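Local coordinates for protein LpxE (Aquifex aeolicus, PDB 6EBU) that probably hydrolyses the 1-phosphate of lipid A, as a membrane-embedded phosphatase of the PAP2 superfamily, at residues 35-38 with 39-42; 108-111 with 112-116; 141-145 with 146-150; 153-156 with 157-161. The protein carries 1 engineered substitution. One frame throughout, in Å; residues are numbered along the deposited sequence.

Interaction 1: 35-38 with 39-42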
loop_
_atom_site.group_PDB
_atom_site.type_symbol
_atom_site.label_atom_id
_atom_site.label_comp_id
_atom_site.label_asym_id
_atom_site.label_seq_id
_atom_site.Cartn_x
_atom_site.Cartn_y
_atom_site.Cartn_z
ATOM N N THR A 35 0.656 2.897 13.885
ATOM C CA THR A 35 -0.676 3.469 14.039
ATOM C C THR A 35 -0.693 4.925 13.592
ATOM O O THR A 35 -1.601 5.353 12.871
ATOM C CB THR A 35 -1.140 3.343 15.491
ATOM O OG1 THR A 35 -1.234 1.957 15.842
ATOM C CG2 THR A 35 -2.500 4.000 15.682
ATOM N N HIS A 36 0.312 5.698 14.009
ATOM C CA HIS A 36 0.410 7.090 13.580
ATOM C C HIS A 36 0.698 7.185 12.087
ATOM O O HIS A 36 0.188 8.083 11.406
ATOM C CB HIS A 36 1.501 7.810 14.377
ATOM C CG HIS A 36 1.201 7.953 15.838
ATOM N ND1 HIS A 36 1.904 8.807 16.661
ATOM C CD2 HIS A 36 0.278 7.349 16.625
ATOM C CE1 HIS A 36 1.427 8.724 17.891
ATOM N NE2 HIS A 36 0.440 7.847 17.896
ATOM N N PHE A 37 1.503 6.259 11.562
ATOM C CA PHE A 37 1.964 6.311 10.180
ATOM C C PHE A 37 0.908 5.859 9.179
ATOM O O PHE A 37 0.991 6.237 8.006
ATOM C CB PHE A 37 3.218 5.444 10.027
ATOM C CG PHE A 37 3.997 5.710 8.771
ATOM C CD1 PHE A 37 4.876 6.777 8.697
ATOM C CD2 PHE A 37 3.861 4.883 7.669
ATOM C CE1 PHE A 37 5.597 7.019 7.547
ATOM C CE2 PHE A 37 4.580 5.122 6.515
ATOM C CZ PHE A 37 5.448 6.192 6.453
ATOM N N ALA A 38 -0.077 5.064 9.613
ATOM C CA ALA A 38 -1.035 4.475 8.680
ATOM C C ALA A 38 -1.798 5.534 7.891
ATOM O O ALA A 38 -2.136 5.310 6.722
ATOM C CB ALA A 38 -2.014 3.575 9.433
ATOM N N TYR A 39 -2.069 6.688 8.509
ATOM C CA TYR A 39 -2.816 7.755 7.848
ATOM C C TYR A 39 -2.165 8.184 6.538
ATOM O O TYR A 39 -2.864 8.569 5.595
ATOM C CB TYR A 39 -2.938 8.951 8.791
ATOM C CG TYR A 39 -3.871 10.041 8.315
ATOM C CD1 TYR A 39 -5.212 10.032 8.676
ATOM C CD2 TYR A 39 -3.411 11.084 7.522
ATOM C CE1 TYR A 39 -6.072 11.026 8.251
ATOM C CE2 TYR A 39 -4.264 12.085 7.094
ATOM C CZ TYR A 39 -5.594 12.050 7.463
ATOM O OH TYR A 39 -6.457 13.037 7.045
ATOM N N LEU A 40 -0.835 8.126 6.461
ATOM C CA LEU A 40 -0.125 8.535 5.258
ATOM C C LEU A 40 -0.312 7.567 4.099
ATOM O O LEU A 40 0.046 7.908 2.966
ATOM C CB LEU A 40 1.361 8.693 5.565
ATOM C CG LEU A 40 1.646 9.694 6.682
ATOM C CD1 LEU A 40 3.131 9.702 7.031
ATOM C CD2 LEU A 40 1.155 11.080 6.291
ATOM N N GLY A 41 -0.849 6.379 4.349
ATOM C CA GLY A 41 -1.205 5.449 3.303
ATOM C C GLY A 41 -2.677 5.409 2.964
ATOM O O GLY A 41 -3.086 4.578 2.148
ATOM N N SER A 42 -3.486 6.275 3.564
ATOM C CA SER A 42 -4.908 6.348 3.267
ATOM C C SER A 42 -5.179 7.395 2.187
ATOM O O SER A 42 -4.318 8.200 1.827
ATOM C CB SER A 42 -5.699 6.678 4.530
ATOM O OG SER A 42 -5.441 8.007 4.952
#

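Interaction 2: 108-111 with 112-116. With BOG (octyl beta-D-glucopyranoside), chain F; SO4 (sulfate ion), chain B.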
loop_
_atom_site.group_PDB
_atom_site.type_symbol
_atom_site.label_atom_id
_atom_site.label_comp_id
_atom_site.label_asym_id
_atom_site.label_seq_id
_atom_site.Cartn_x
_atom_site.Cartn_y
_atom_site.Cartn_z
ATOM N N GLY A 108 -4.770 -1.852 -0.986
ATOM C CA GLY A 108 -5.004 -0.558 -1.607
ATOM C C GLY A 108 -4.091 0.531 -1.077
ATOM O O GLY A 108 -3.660 1.409 -1.830
ATOM N N ASP A 109 -3.790 0.500 0.224
ATOM C CA ASP A 109 -2.862 1.475 0.791
ATOM C C ASP A 109 -1.473 1.328 0.186
ATOM O O ASP A 109 -0.807 2.327 -0.110
ATOM C CB ASP A 109 -2.786 1.318 2.308
ATOM C CG ASP A 109 -4.019 1.830 3.005
ATOM O OD1 ASP A 109 -4.942 2.314 2.313
ATOM O OD2 ASP A 109 -4.061 1.744 4.249
ATOM N N THR A 110 -1.016 0.088 0.009
ATOM C CA THR A 110 0.282 -0.140 -0.615
ATOM C C THR A 110 0.282 0.314 -2.070
ATOM O O THR A 110 1.241 0.943 -2.530
ATOM C CB THR A 110 0.658 -1.617 -0.506
ATOM O OG1 THR A 110 0.593 -2.026 0.867
ATOM C CG2 THR A 110 2.063 -1.856 -1.031
ATOM N N ALA A 111 -0.794 0.019 -2.804
ATOM C CA ALA A 111 -0.870 0.412 -4.208
ATOM C C ALA A 111 -0.837 1.929 -4.362
ATOM O O ALA A 111 -0.120 2.462 -5.217
ATOM C CB ALA A 111 -2.132 -0.175 -4.844
ATOM N N MET A 112 -1.607 2.645 -3.537
ATOM C CA MET A 112 -1.602 4.104 -3.598
ATOM C C MET A 112 -0.236 4.666 -3.224
ATOM O O MET A 112 0.271 5.582 -3.885
ATOM C CB MET A 112 -2.685 4.674 -2.678
ATOM C CG MET A 112 -2.819 6.192 -2.739
ATOM S SD MET A 112 -3.505 6.926 -1.235
ATOM C CE MET A 112 -2.093 6.836 -0.137
ATOM N N ALA A 113 0.378 4.126 -2.169
ATOM C CA ALA A 113 1.668 4.636 -1.719
ATOM C C ALA A 113 2.745 4.433 -2.777
ATOM O O ALA A 113 3.569 5.324 -3.014
ATOM C CB ALA A 113 2.067 3.967 -0.403
ATOM N N PHE A 114 2.752 3.272 -3.434
ATOM C CA PHE A 114 3.716 3.045 -4.504
ATOM C C PHE A 114 3.350 3.813 -5.766
ATOM O O PHE A 114 4.236 4.147 -6.560
ATOM C CB PHE A 114 3.839 1.548 -4.800
ATOM C CG PHE A 114 4.825 0.841 -3.914
ATOM C CD1 PHE A 114 4.440 0.364 -2.671
ATOM C CD2 PHE A 114 6.141 0.676 -4.312
ATOM C CE1 PHE A 114 5.348 -0.278 -1.846
ATOM C CE2 PHE A 114 7.055 0.035 -3.492
ATOM C CZ PHE A 114 6.658 -0.442 -2.258
ATOM N N THR A 115 2.064 4.108 -5.964
ATOM C CA THR A 115 1.667 5.001 -7.048
ATOM C C THR A 115 2.192 6.409 -6.807
ATOM O O THR A 115 2.723 7.055 -7.719
ATOM C CB THR A 115 0.145 5.021 -7.184
ATOM O OG1 THR A 115 -0.344 3.688 -7.366
ATOM C CG2 THR A 115 -0.263 5.867 -8.359
ATOM N N ILE A 116 2.040 6.903 -5.578
ATOM C CA ILE A 116 2.576 8.212 -5.221
ATOM C C ILE A 116 4.088 8.232 -5.408
ATOM O O ILE A 116 4.643 9.144 -6.034
ATOM C CB ILE A 116 2.179 8.569 -3.777
ATOM C CG1 ILE A 116 0.664 8.762 -3.675
ATOM C CG2 ILE A 116 2.931 9.805 -3.298
ATOM C CD1 ILE A 116 0.151 8.864 -2.253
HETATM O O1 BOG F . -9.002 1.281 3.872
HETATM C "C1'" BOG F . -7.861 2.136 3.896
HETATM C "C2'" BOG F . -7.837 2.919 5.228
HETATM C "C3'" BOG F . -6.364 3.263 5.609
HETATM C "C4'" BOG F . -6.084 2.845 7.079
HETATM C "C5'" BOG F . -6.719 1.465 7.365
HETATM C "C6'" BOG F . -6.769 1.220 8.887
HETATM C "C7'" BOG F . -7.952 1.966 9.501
HETATM C "C8'" BOG F . -9.261 1.354 8.997
HETATM S S SO4 B . -6.577 -1.775 2.162
HETATM O O1 SO4 B . -5.228 -1.671 2.714
HETATM O O2 SO4 B . -7.516 -2.114 3.224
HETATM O O3 SO4 B . -6.591 -2.821 1.143
HETATM O O4 SO4 B . -6.960 -0.501 1.560
#

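Interaction 3: 141-145 with 146-150. With BOG (octyl beta-D-glucopyranoside), chain D; BOG (octyl beta-D-glucopyranoside), chain F; SO4 (sulfate ion), chain B.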
loop_
_atom_site.group_PDB
_atom_site.type_symbol
_atom_site.label_atom_id
_atom_site.label_comp_id
_atom_site.label_asym_id
_atom_site.label_seq_id
_atom_site.Cartn_x
_atom_site.Cartn_y
_atom_site.Cartn_z
ATOM N N TYR A 141 4.875 -2.531 4.708
ATOM C CA TYR A 141 5.227 -3.225 5.942
ATOM C C TYR A 141 4.190 -2.972 7.029
ATOM O O TYR A 141 3.892 -3.864 7.833
ATOM C CB TYR A 141 6.618 -2.791 6.413
ATOM C CG TYR A 141 7.225 -3.694 7.467
ATOM C CD1 TYR A 141 6.812 -3.625 8.793
ATOM C CD2 TYR A 141 8.213 -4.615 7.138
ATOM C CE1 TYR A 141 7.358 -4.447 9.757
ATOM C CE2 TYR A 141 8.768 -5.443 8.099
ATOM C CZ TYR A 141 8.337 -5.352 9.408
ATOM O OH TYR A 141 8.882 -6.168 10.371
ATOM N N GLU A 142 3.625 -1.764 7.064
ATOM C CA GLU A 142 2.648 -1.435 8.098
ATOM C C GLU A 142 1.398 -2.301 7.980
ATOM O O GLU A 142 0.838 -2.735 8.993
ATOM C CB GLU A 142 2.289 0.049 8.021
ATOM C CG GLU A 142 1.111 0.460 8.877
ATOM C CD GLU A 142 -0.109 0.785 8.044
ATOM O OE1 GLU A 142 -1.158 0.136 8.238
ATOM O OE2 GLU A 142 -0.013 1.683 7.183
ATOM N N ARG A 143 0.953 -2.574 6.750
ATOM C CA ARG A 143 -0.250 -3.383 6.567
ATOM C C ARG A 143 -0.062 -4.788 7.128
ATOM O O ARG A 143 -0.978 -5.348 7.740
ATOM C CB ARG A 143 -0.628 -3.443 5.085
ATOM C CG ARG A 143 -0.815 -2.084 4.421
ATOM C CD ARG A 143 -1.645 -1.155 5.287
ATOM N NE ARG A 143 -3.077 -1.347 5.082
ATOM C CZ ARG A 143 -4.012 -0.982 5.952
ATOM N NH1 ARG A 143 -3.667 -0.408 7.096
ATOM N NH2 ARG A 143 -5.293 -1.195 5.679
ATOM N N ILE A 144 1.122 -5.372 6.934
ATOM C CA ILE A 144 1.386 -6.704 7.469
ATOM C C ILE A 144 1.554 -6.645 8.981
ATOM O O ILE A 144 1.026 -7.492 9.710
ATOM C CB ILE A 144 2.618 -7.320 6.785
ATOM C CG1 ILE A 144 2.511 -7.178 5.266
ATOM C CG2 ILE A 144 2.770 -8.786 7.173
ATOM C CD1 ILE A 144 3.734 -7.649 4.530
ATOM N N TYR A 145 2.287 -5.642 9.477
ATOM C CA TYR A 145 2.470 -5.506 10.917
ATOM C C TYR A 145 1.143 -5.299 11.632
ATOM O O TYR A 145 0.960 -5.786 12.756
ATOM C CB TYR A 145 3.425 -4.349 11.223
ATOM C CG TYR A 145 3.745 -4.215 12.694
ATOM C CD1 TYR A 145 4.812 -4.903 13.258
ATOM C CD2 TYR A 145 2.970 -3.414 13.523
ATOM C CE1 TYR A 145 5.102 -4.792 14.606
ATOM C CE2 TYR A 145 3.252 -3.296 14.867
ATOM C CZ TYR A 145 4.318 -3.989 15.406
ATOM O OH TYR A 145 4.598 -3.879 16.750
ATOM N N ALA A 146 0.208 -4.584 11.006
ATOM C CA ALA A 146 -1.106 -4.382 11.598
ATOM C C ALA A 146 -1.964 -5.640 11.579
ATOM O O ALA A 146 -3.020 -5.656 12.219
ATOM C CB ALA A 146 -1.837 -3.248 10.875
ATOM N N GLY A 147 -1.540 -6.683 10.868
ATOM C CA GLY A 147 -2.309 -7.908 10.797
ATOM C C GLY A 147 -3.497 -7.869 9.863
ATOM O O GLY A 147 -4.363 -8.744 9.948
ATOM N N VAL A 148 -3.565 -6.885 8.963
ATOM C CA VAL A 148 -4.712 -6.746 8.071
ATOM C C VAL A 148 -4.413 -7.189 6.646
ATOM O O VAL A 148 -5.336 -7.224 5.818
ATOM C CB VAL A 148 -5.240 -5.295 8.063
ATOM C CG1 VAL A 148 -5.623 -4.866 9.472
ATOM C CG2 VAL A 148 -4.204 -4.348 7.469
ATOM N N HIS A 149 -3.167 -7.528 6.330
ATOM C CA HIS A 149 -2.816 -7.960 4.986
ATOM C C HIS A 149 -1.768 -9.060 5.060
ATOM O O HIS A 149 -1.039 -9.192 6.048
ATOM C CB HIS A 149 -2.293 -6.797 4.128
ATOM C CG HIS A 149 -3.373 -5.954 3.524
ATOM N ND1 HIS A 149 -4.257 -6.435 2.582
ATOM C CD2 HIS A 149 -3.706 -4.656 3.723
ATOM C CE1 HIS A 149 -5.090 -5.473 2.229
ATOM N NE2 HIS A 149 -4.780 -4.384 2.908
ATOM N N PHE A 150 -1.717 -9.860 3.995
ATOM C CA PHE A 150 -0.691 -10.858 3.746
ATOM C C PHE A 150 0.404 -10.272 2.869
ATOM O O PHE A 150 0.177 -9.301 2.142
ATOM C CB PHE A 150 -1.295 -12.079 3.056
ATOM C CG PHE A 150 -2.291 -12.828 3.891
ATOM C CD1 PHE A 150 -1.871 -13.706 4.873
ATOM C CD2 PHE A 150 -3.650 -12.669 3.675
ATOM C CE1 PHE A 150 -2.790 -14.408 5.636
ATOM C CE2 PHE A 150 -4.573 -13.368 4.433
ATOM C CZ PHE A 150 -4.140 -14.238 5.413
HETATM O O1 BOG D . 7.780 -5.203 -5.175
HETATM C "C1'" BOG D . 8.222 -4.536 -3.993
HETATM C "C2'" BOG D . 7.278 -4.887 -2.821
HETATM C "C3'" BOG D . 7.618 -4.006 -1.577
HETATM C "C4'" BOG D . 6.579 -4.283 -0.458
HETATM C "C5'" BOG D . 7.188 -3.941 0.917
HETATM C "C6'" BOG D . 6.546 -4.828 2.002
HETATM C "C7'" BOG D . 7.643 -5.538 2.792
HETATM C "C8'" BOG D . 7.052 -6.138 4.068
HETATM O O1 BOG F . -9.002 1.281 3.872
HETATM C "C1'" BOG F . -7.861 2.136 3.896
HETATM C "C2'" BOG F . -7.837 2.919 5.228
HETATM C "C3'" BOG F . -6.364 3.263 5.609
HETATM C "C4'" BOG F . -6.084 2.845 7.079
HETATM C "C5'" BOG F . -6.719 1.465 7.365
HETATM C "C6'" BOG F . -6.769 1.220 8.887
HETATM C "C7'" BOG F . -7.952 1.966 9.501
HETATM C "C8'" BOG F . -9.261 1.354 8.997
HETATM S S SO4 B . -6.577 -1.775 2.162
HETATM O O1 SO4 B . -5.228 -1.671 2.714
HETATM O O2 SO4 B . -7.516 -2.114 3.224
HETATM O O3 SO4 B . -6.591 -2.821 1.143
HETATM O O4 SO4 B . -6.960 -0.501 1.560
#

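Interaction 4: 153-156 with 157-161. With BOG (octyl beta-D-glucopyranoside), chain D.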
loop_
_atom_site.group_PDB
_atom_site.type_symbol
_atom_site.label_atom_id
_atom_site.label_comp_id
_atom_site.label_asym_id
_atom_site.label_seq_id
_atom_site.Cartn_x
_atom_site.Cartn_y
_atom_site.Cartn_z
ATOM N N ASP A 153 -0.613 -9.637 -0.664
ATOM C CA ASP A 153 -1.417 -8.448 -0.934
ATOM C C ASP A 153 -0.546 -7.212 -1.110
ATOM O O ASP A 153 -0.814 -6.378 -1.984
ATOM C CB ASP A 153 -2.421 -8.223 0.196
ATOM C CG ASP A 153 -3.164 -9.483 0.578
ATOM O OD1 ASP A 153 -3.429 -10.314 -0.316
ATOM O OD2 ASP A 153 -3.488 -9.638 1.775
ATOM N N VAL A 154 0.493 -7.067 -0.286
ATOM C CA VAL A 154 1.311 -5.863 -0.372
ATOM C C VAL A 154 2.299 -5.955 -1.530
ATOM O O VAL A 154 2.680 -4.930 -2.104
ATOM C CB VAL A 154 2.021 -5.591 0.966
ATOM C CG1 VAL A 154 1.032 -5.695 2.119
ATOM C CG2 VAL A 154 3.188 -6.538 1.167
ATOM N N PHE A 155 2.718 -7.166 -1.906
ATOM C CA PHE A 155 3.607 -7.303 -3.054
ATOM C C PHE A 155 2.875 -6.977 -4.348
ATOM O O PHE A 155 3.384 -6.230 -5.191
ATOM C CB PHE A 155 4.193 -8.714 -3.106
ATOM C CG PHE A 155 5.099 -8.945 -4.282
ATOM C CD1 PHE A 155 6.388 -8.434 -4.292
ATOM C CD2 PHE A 155 4.661 -9.666 -5.382
ATOM C CE1 PHE A 155 7.225 -8.642 -5.376
ATOM C CE2 PHE A 155 5.491 -9.876 -6.468
ATOM C CZ PHE A 155 6.776 -9.364 -6.464
ATOM N N VAL A 156 1.674 -7.528 -4.524
ATOM C CA VAL A 156 0.890 -7.232 -5.718
ATOM C C VAL A 156 0.410 -5.786 -5.690
ATOM O O VAL A 156 0.401 -5.102 -6.720
ATOM C CB VAL A 156 -0.278 -8.227 -5.847
ATOM C CG1 VAL A 156 -1.217 -7.809 -6.967
ATOM C CG2 VAL A 156 0.255 -9.632 -6.092
ATOM N N GLY A 157 0.017 -5.296 -4.513
ATOM C CA GLY A 157 -0.356 -3.895 -4.395
ATOM C C GLY A 157 0.769 -2.965 -4.804
ATOM O O GLY A 157 0.564 -2.019 -5.570
ATOM N N ALA A 158 1.981 -3.229 -4.306
ATOM C CA ALA A 158 3.142 -2.460 -4.745
ATOM C C ALA A 158 3.343 -2.584 -6.250
ATOM O O ALA A 158 3.644 -1.594 -6.928
ATOM C CB ALA A 158 4.393 -2.922 -4.000
ATOM N N LEU A 159 3.173 -3.794 -6.788
ATOM C CA LEU A 159 3.312 -3.998 -8.225
ATOM C C LEU A 159 2.308 -3.153 -8.998
ATOM O O LEU A 159 2.660 -2.500 -9.988
ATOM C CB LEU A 159 3.136 -5.482 -8.553
ATOM C CG LEU A 159 3.872 -6.016 -9.780
ATOM C CD1 LEU A 159 5.311 -6.354 -9.424
ATOM C CD2 LEU A 159 3.148 -7.230 -10.346
ATOM N N ILE A 160 1.050 -3.147 -8.552
ATOM C CA ILE A 160 0.021 -2.346 -9.213
ATOM C C ILE A 160 0.391 -0.869 -9.176
ATOM O O ILE A 160 0.292 -0.159 -10.184
ATOM C CB ILE A 160 -1.353 -2.599 -8.565
ATOM C CG1 ILE A 160 -1.792 -4.047 -8.790
ATOM C CG2 ILE A 160 -2.391 -1.627 -9.108
ATOM C CD1 ILE A 160 -3.017 -4.434 -7.998
ATOM N N GLY A 161 0.835 -0.388 -8.014
ATOM C CA GLY A 161 1.179 1.020 -7.891
ATOM C C GLY A 161 2.322 1.433 -8.798
ATOM O O GLY A 161 2.263 2.479 -9.450
HETATM O O1 BOG D . 7.780 -5.203 -5.175
HETATM C "C1'" BOG D . 8.222 -4.536 -3.993
HETATM C "C2'" BOG D . 7.278 -4.887 -2.821
HETATM C "C3'" BOG D . 7.618 -4.006 -1.577
HETATM C "C4'" BOG D . 6.579 -4.283 -0.458
HETATM C "C5'" BOG D . 7.188 -3.941 0.917
HETATM C "C6'" BOG D . 6.546 -4.828 2.002
HETATM C "C7'" BOG D . 7.643 -5.538 2.792
HETATM C "C8'" BOG D . 7.052 -6.138 4.068
#

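Interaction 1: 35-38 with 39-42
Phe37 turns CG away from its own backbone N (chi1 -164°), while Leu40 sets CG opposite its carbonyl carbon (chi1 -58°), and these two choices bring a leucine methyl to the phenyl ring. Leu40 CD1 reaches CE1 of Phe37 at 3.7 Å, with CD1 of that ring almost as near. The side chains cross at about a right angle and the methyl approaches the ring obliquely, a purely apolar touch. Its three-residue spacing matches the backbone, which here is wound as a 3-10 turn. Leu40 N donates to Phe37 O over 3.0 Å, and Gly41 N donates to Ala38 O over 2.9 Å. Both donors stand well above the carbonyl planes, the second by 52°. A third closure follows at Tyr39 O, which takes two bonds from one residue: Ser42 OG at 2.7 Å and Ser42 N at 3.1 Å. The same hydroxyl oxygen sits 4.2 Å above the plane of the Tyr39 ring, displaced toward its rim. From Phe37 on, the chain falls within a predicted membrane span, and it packs against helix 126-145, where Phe37 touches Tyr135, Leu138 and Ile139, Ala38 meets Glu142, and Leu40 O bonds to Tyr135 OH.

Interaction 2: 108-111 with 112-116
Thr110 and Phe114 lie side by side one turn apart on helix 108-121, at whose start lies the second conserved motif of the PAP2 family, Pro-Ser-Gly-His in most relatives and here with Asp109 in the fourth place. This flank is tight. Thr110 CG2 packs 3.6 Å from Phe114 CD1, and Thr110 O sits in the plane of the phenyl ring at its edge, 3.3 Å from the same CD1. Phe114 N bonds to that oxygen with an N-H...O angle of 165°, part of an unbroken run of i to i+4 bonds. Val154 and Ala158 of helix 151-170 close over the Thr110 side, and Thr110 OG1 bonds to Ser107 OG. The N-terminal end, where Gly108 is partly exposed, meets small bound molecules instead of side chains of its own helix: Asp109 OD2 is 3.1 Å from C3' of a detergent tail and makes a long, weak ion pair with Arg143. An alanine at Asp109 would remove the carboxylate and would probably leave Arg143 without this partner and open a gap beside the tail. The N-H of Gly108 points almost straight at O3 of a sulfate, N to O3 3.0 Å, with 172° at the hydrogen.

Interaction 3: 141-145 with 146-150
Arg143 and His149 converge on one oxygen of a bound sulfate. His149 NE2 donates to sulfate O1 over 2.8 Å, and Arg143 adds NH2 at 3.0 Å and NE at 3.2 Å to the same O1, so three N-H groups grip it; a weak bond from NH2 also reaches O2. Lys79 and Arg86 also donate to the sulfate. The two side chains of Arg143 and His149 run side by side with their planes 58° apart, and Arg143 CB lies at the imidazole edge, 3.6 Å from His149 CD2. The arginine chain bends at chi2 (-45°) and again at chi3, which curls the guanidinium back to the anion. A second shell holds it there. Val148 CG2 lies over the centre of one guanidinium face at 3.7 Å, and Glu142 OE1 takes NH1 in the guanidinium plane at 2.8 Å through its syn lone pair, a salt bridge that fixes the rotation of the group. Asp153 OD2 accepts a weak bond from His149 ND1. Further back, a Schellman motif ends helix 126-145: Gly147 turns with positive phi (78°), Gly147 N bonds to Ile144 O, and Val148 N to Arg143 O at 3.2 Å. This reversal carries His149 back beside Arg143. The Arg-x5-His-x3-Asp pattern is the third PAP2 motif, and such a cluster of donors is consistent with a pocket made for the phosphate of the substrate.

Interaction 4: 153-156 with 157-161
The Phe155 ring meets Leu159 CD1 across one helical turn at 4.5 Å from CZ, a loose and oblique touch; the headgroup-end oxygen O1 of a detergent molecule also comes in obliquely, 3.5 Å from Phe155 CE1. With CG opposite the backbone N (chi1 179°), the ring swings back toward the following turn and Leu159. On a different flank Val156 and Ile160 cross obliquely, with Val156 CG1 4.0 Å from Ile160 CD1. Ile160 CG1 rests closer still on the backbone, 3.2 Å from Val156 O, and that oxygen is also the acceptor for Ile160 N at 2.8 Å. The donor lies nearly in line with the C=O bond, and the hydrogen bond is fairly straight (161° at the hydrogen). Gly157 and Gly161 form a GxxxG pattern on helix 151-170, most of which falls in a predicted membrane span, and the glycine surface is pressed against helix 108-121: Ala111 CB comes within 3.3 Å of Gly157 O, and Thr115 lies against Gly161. The Ile160 side chain packs against helix 61-82, touching Glu71, Leu74 and Leu78. An alanine in place of Ile160 would lack everything beyond CB, which would probably leave Val156 CG1 without its apolar mate and open a gap against Leu74 and Leu78. At the start of the segment Asp153 OD2 bonds to Ser104 OG and to the backbone N of Phe150.

Followed from the N terminus, the four contacts come strictly in series; none nests in or crosses another, and each closes only a turn or a helix end. Interaction 1 lies in the passage from helix 28-37 toward helix 46-56, interaction 2 in the first turns of helix 108-121, interaction 3 at the junction of helices 126-145 and 151-170, and interaction 4 within the latter. The ties between them are spatial. Interactions 2 and 4 have centres about 8 Å apart and interlock directly, while interactions 2 and 3 share the sulfate. Met112 CE reaches interaction 1, and Val154 packs on Ile144. Interactions 1 and 4 stay apart, nearest atoms about 11 Å.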